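PDB 4CEM: regulator of nonsense transcripts 2 from Homo sapiens, which acts as a core factor of nonsense-mediated mRNA decay, probably as a scaffold built on three MIF4G domains, of which this chain holds the first. Local coordinates for residues 22-26 with 223-227; 154-158 with 199-203. All blocks are in the same frame, centred on the assembly; numbering follows the deposited sequence.

Contact 1. Residues 22-26 with 223-227; sequences HHLRK and PPSEI
One face of the His22 imidazole is covered by the two prolines that begin 223-227. Pro223 CB sits 3.5 Å above the ring plane, displaced toward the rim near His22 CG. Pro224 CD lies over the same ring at 4.2 Å from the centroid, nearer the NE2–CE1 side, and both contacts are of the CH-pi type. At the edge, near the ring plane, lies Glu226 OE1, 4.3 Å from His22 CE1. The ring reaches the prolines because CG stands opposite the backbone N (chi1 175°), which swings it off helix 6-33 toward the loop; Trp19, one turn earlier on that helix, also meets this ring and touches both prolines. The Lys26 chain, bent at chi2 and chi4, crosses that of Glu226 at a slant and brings NZ to 2.8 Å from Glu226 OE1 in a salt bridge, the nitrogen approaching almost in line with the CD–OE1 bond. Farther along, Ile227 CD1 packs 4.0 Å from Arg25 CB. The extended remainder of Arg25 carries its guanidinium away to acidic side chains, led by Asp202. The MIF4G-domain loop between helices 209-218 and 230-259 is thus held to the long N-terminal helix by two kinds of chemistry: apolar cover around His22 and Arg25, and an ion pair on exposed side chains, where solvent would probably weaken the attraction.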
loop_
_atom_site.group_PDB
_atom_site.type_symbol
_atom_site.label_atom_id
_atom_site.label_comp_id
_atom_site.label_asym_id
_atom_site.label_seq_id
_atom_site.Cartn_x
_atom_site.Cartn_y
_atom_site.Cartn_z
ATOM N N HIS A 22 9.952 5.086 10.658
ATOM C CA HIS A 22 9.265 5.542 11.851
ATOM C C HIS A 22 9.550 6.987 12.127
ATOM O O HIS A 22 8.639 7.784 12.358
ATOM C CB HIS A 22 9.674 4.683 13.042
ATOM C CG HIS A 22 9.114 5.152 14.357
ATOM N ND1 HIS A 22 7.865 4.867 14.752
ATOM C CD2 HIS A 22 9.689 5.896 15.375
ATOM C CE1 HIS A 22 7.642 5.414 15.959
ATOM N NE2 HIS A 22 8.760 6.041 16.340
ATOM N N HIS A 23 10.821 7.352 12.096
ATOM C CA HIS A 23 11.187 8.726 12.397
ATOM C C HIS A 23 10.567 9.697 11.437
ATOM O O HIS A 23 10.116 10.759 11.852
ATOM C CB HIS A 23 12.700 8.900 12.420
ATOM C CG HIS A 23 13.363 8.295 13.638
ATOM N ND1 HIS A 23 12.879 8.464 14.886
ATOM C CD2 HIS A 23 14.515 7.527 13.763
ATOM C CE1 HIS A 23 13.669 7.825 15.765
ATOM N NE2 HIS A 23 14.677 7.256 15.076
ATOM N N LEU A 24 10.528 9.348 10.153
ATOM C CA LEU A 24 9.937 10.236 9.142
ATOM C C LEU A 24 8.444 10.467 9.375
ATOM O O LEU A 24 7.963 11.607 9.366
ATOM C CB LEU A 24 10.146 9.678 7.728
ATOM C CG LEU A 24 9.577 10.535 6.589
ATOM C CD1 LEU A 24 10.085 11.964 6.715
ATOM C CD2 LEU A 24 9.927 9.929 5.232
ATOM N N ARG A 25 7.721 9.374 9.579
ATOM C CA ARG A 25 6.290 9.437 9.825
ATOM C C ARG A 25 5.947 10.307 11.038
ATOM O O ARG A 25 4.986 11.078 11.012
ATOM C CB ARG A 25 5.745 8.024 10.036
ATOM C CG ARG A 25 5.661 7.197 8.767
ATOM C CD ARG A 25 5.115 5.812 9.052
ATOM N NE ARG A 25 5.040 5.011 7.837
ATOM C CZ ARG A 25 4.642 3.741 7.786
ATOM N NH1 ARG A 25 4.270 3.098 8.884
ATOM N NH2 ARG A 25 4.618 3.106 6.626
ATOM N N LYS A 26 6.744 10.161 12.095
ATOM C CA LYS A 26 6.551 10.870 13.354
ATOM C C LYS A 26 6.765 12.359 13.155
ATOM O O LYS A 26 6.078 13.189 13.739
ATOM C CB LYS A 26 7.559 10.350 14.376
ATOM C CG LYS A 26 7.118 10.448 15.822
ATOM C CD LYS A 26 6.147 9.335 16.188
ATOM C CE LYS A 26 5.874 9.324 17.679
ATOM N NZ LYS A 26 7.147 9.241 18.456
ATOM N N PRO A 223 11.026 -0.126 16.288
ATOM C CA PRO A 223 10.263 1.060 16.658
ATOM C C PRO A 223 8.928 0.716 17.290
ATOM O O PRO A 223 8.308 -0.260 16.917
ATOM C CB PRO A 223 10.033 1.784 15.316
ATOM C CG PRO A 223 10.856 1.078 14.307
ATOM C CD PRO A 223 11.037 -0.312 14.828
ATOM N N PRO A 224 8.471 1.533 18.232
ATOM C CA PRO A 224 7.179 1.251 18.840
ATOM C C PRO A 224 6.021 1.702 17.941
ATOM O O PRO A 224 6.188 2.627 17.141
ATOM C CB PRO A 224 7.223 2.090 20.118
ATOM C CG PRO A 224 8.064 3.272 19.751
ATOM C CD PRO A 224 8.999 2.846 18.637
ATOM N N SER A 225 4.866 1.052 18.074
ATOM C CA SER A 225 3.637 1.532 17.436
ATOM C C SER A 225 3.031 2.621 18.310
ATOM O O SER A 225 2.553 2.333 19.407
ATOM C CB SER A 225 2.621 0.402 17.260
ATOM O OG SER A 225 1.361 0.929 16.867
ATOM N N GLU A 226 3.059 3.862 17.827
ATOM C CA GLU A 226 2.581 5.013 18.605
ATOM C C GLU A 226 1.691 5.977 17.819
ATOM O O GLU A 226 1.393 7.068 18.302
ATOM C CB GLU A 226 3.770 5.823 19.119
ATOM C CG GLU A 226 4.828 5.026 19.851
ATOM C CD GLU A 226 5.892 5.921 20.448
ATOM O OE1 GLU A 226 6.330 6.866 19.738
ATOM O OE2 GLU A 226 6.275 5.676 21.623
ATOM N N ILE A 227 1.273 5.597 16.619
ATOM C CA ILE A 227 0.586 6.535 15.741
ATOM C C ILE A 227 -0.915 6.270 15.789
ATOM O O ILE A 227 -1.673 7.112 16.261
ATOM C CB ILE A 227 1.141 6.467 14.310
ATOM C CG1 ILE A 227 2.574 7.015 14.309
ATOM C CG2 ILE A 227 0.254 7.252 13.357
ATOM C CD1 ILE A 227 3.315 6.843 12.998
#

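Contact 2. Residues 154-158 with 199-203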
loop_
_atom_site.group_PDB
_atom_site.type_symbol
_atom_site.label_atom_id
_atom_site.label_comp_id
_atom_site.label_asym_id
_atom_site.label_seq_id
_atom_site.Cartn_x
_atom_site.Cartn_y
_atom_site.Cartn_z
ATOM N N ALA A 154 -2.956 5.233 2.765
ATOM C CA ALA A 154 -2.387 4.790 4.052
ATOM C C ALA A 154 -1.385 5.806 4.610
ATOM O O ALA A 154 -1.567 6.289 5.721
ATOM C CB ALA A 154 -1.731 3.429 3.911
ATOM N N GLU A 155 -0.350 6.154 3.844
ATOM C CA GLU A 155 0.620 7.150 4.318
ATOM C C GLU A 155 -0.054 8.466 4.646
ATOM O O GLU A 155 0.195 9.047 5.706
ATOM C CB GLU A 155 1.735 7.424 3.301
ATOM C CG GLU A 155 2.875 6.422 3.311
ATOM C CD GLU A 155 3.568 6.283 4.655
ATOM O OE1 GLU A 155 3.641 7.252 5.436
ATOM O OE2 GLU A 155 4.057 5.184 4.925
ATOM N N LEU A 156 -0.908 8.936 3.735
ATOM C CA LEU A 156 -1.582 10.218 3.922
ATOM C C LEU A 156 -2.349 10.266 5.244
ATOM O O LEU A 156 -2.501 11.334 5.843
ATOM C CB LEU A 156 -2.530 10.518 2.757
ATOM C CG LEU A 156 -1.872 10.918 1.437
ATOM C CD1 LEU A 156 -2.903 10.889 0.325
ATOM C CD2 LEU A 156 -1.241 12.291 1.566
ATOM N N THR A 157 -2.836 9.115 5.694
ATOM C CA THR A 157 -3.468 9.040 6.997
ATOM C C THR A 157 -2.389 9.041 8.089
ATOM O O THR A 157 -2.408 9.876 8.986
ATOM C CB THR A 157 -4.385 7.802 7.105
ATOM O OG1 THR A 157 -5.209 7.710 5.933
ATOM C CG2 THR A 157 -5.263 7.884 8.343
ATOM N N ILE A 158 -1.420 8.139 7.988
ATOM C CA ILE A 158 -0.370 8.019 9.012
ATOM C C ILE A 158 0.316 9.350 9.252
ATOM O O ILE A 158 0.615 9.722 10.388
ATOM C CB ILE A 158 0.723 7.017 8.613
ATOM C CG1 ILE A 158 0.158 5.607 8.524
ATOM C CG2 ILE A 158 1.846 7.047 9.638
ATOM C CD1 ILE A 158 1.099 4.632 7.874
ATOM N N CYS A 199 2.635 -0.422 5.396
ATOM C CA CYS A 199 1.829 0.339 6.369
ATOM C C CYS A 199 1.195 -0.484 7.499
ATOM O O CYS A 199 0.617 0.088 8.434
ATOM C CB CYS A 199 0.729 1.098 5.623
ATOM S SG CYS A 199 1.350 2.075 4.228
ATOM N N GLY A 200 1.298 -1.811 7.413
ATOM C CA GLY A 200 0.684 -2.703 8.391
ATOM C C GLY A 200 1.153 -2.498 9.823
ATOM O O GLY A 200 0.416 -2.786 10.773
ATOM N N ASP A 201 2.378 -2.021 9.992
ATOM C CA ASP A 201 2.887 -1.753 11.329
ATOM C C ASP A 201 1.986 -0.738 12.026
ATOM O O ASP A 201 1.444 -1.017 13.086
ATOM C CB ASP A 201 4.374 -1.311 11.324
ATOM C CG ASP A 201 4.729 -0.323 10.184
ATOM O OD1 ASP A 201 3.822 0.278 9.546
ATOM O OD2 ASP A 201 5.946 -0.150 9.934
ATOM N N ASP A 202 1.786 0.410 11.396
ATOM C CA ASP A 202 1.036 1.504 12.003
ATOM C C ASP A 202 -0.479 1.400 11.831
ATOM O O ASP A 202 -1.221 1.764 12.746
ATOM C CB ASP A 202 1.535 2.840 11.463
ATOM C CG ASP A 202 2.847 3.263 12.089
ATOM O OD1 ASP A 202 2.960 3.199 13.324
ATOM O OD2 ASP A 202 3.765 3.677 11.354
ATOM N N ILE A 203 -0.955 0.905 10.691
ATOM C CA ILE A 203 -2.400 0.848 10.469
ATOM C C ILE A 203 -3.057 -0.414 11.041
ATOM O O ILE A 203 -4.138 -0.332 11.622
ATOM C CB ILE A 203 -2.754 1.042 8.982
ATOM C CG1 ILE A 203 -2.571 2.511 8.602
ATOM C CG2 ILE A 203 -4.193 0.627 8.697
ATOM C CD1 ILE A 203 -2.321 2.717 7.127
#
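Ala154 and Cys199 mark one end of the contact between helices 143-158 and 189-204, whose local axes run 10.5 Å apart at 42°, the second segment being kinked where the N atoms of Asp201 and Asp202 lack bonds to the preceding turn. Asp202 N instead meets the side chain of Asp201, its bond to OD1 tilted 27° from the carboxylate plane. Ala154 CB meets two side chains of the facing helix, Cys199 SG at 3.4 Å and Ile203 CD1 at 3.3 Å. One turn on, Ile158 reaches across with CD1, which rests 4.0 Å from Ile203 CD1 and also meets the CB atoms of Cys199 and Asp202. CG1 of Ile158, opposite its own carbonyl carbon (chi1 -65°), carries CD1 toward Ile203, while CG2 is left to pack on Arg25. This is helix-on-helix packing inside the all-helical MIF4G domain, with helix 164-181 adding Ile171 against Ile203. Shortening Ile158 to an alanine removes the CD1 methyl, and is likely to leave a gap against Ile203 CD1 and the CB atoms of Cys199 and Asp202. At the border toward helix 6-33, Glu155 folds back at chi2, placing OE2 4.2 Å from Cys199 SG. That carboxylate and the one of Asp202 are both buried, their OE2 and OD2 atoms 6.6 Å apart, and the positive charge of Arg25, shared between them, probably offsets their mutual repulsion.

From the N terminus the chain first runs through helix 6-33, which supplies 22-26, and passes many helices before 154-158 at the end of helix 143-158. After helix 164-181 it returns in helix 189-204, where 199-203 closes the shorter loop of contact 2. Helix 209-218 follows, and the loop leading to helix 230-259 then closes contact 1, so contact 2 is nested within contact 1. Their centres lie about 10 Å apart. Arg25 joins them directly by salt bridges: Arg25 NH1 is 2.6 Å from Asp202 OD2 and Arg25 NH2 is 2.7 Å from Glu155 OE2. The N-terminal helix is thereby tied to both helices of contact 2 and to the 223-227 loop.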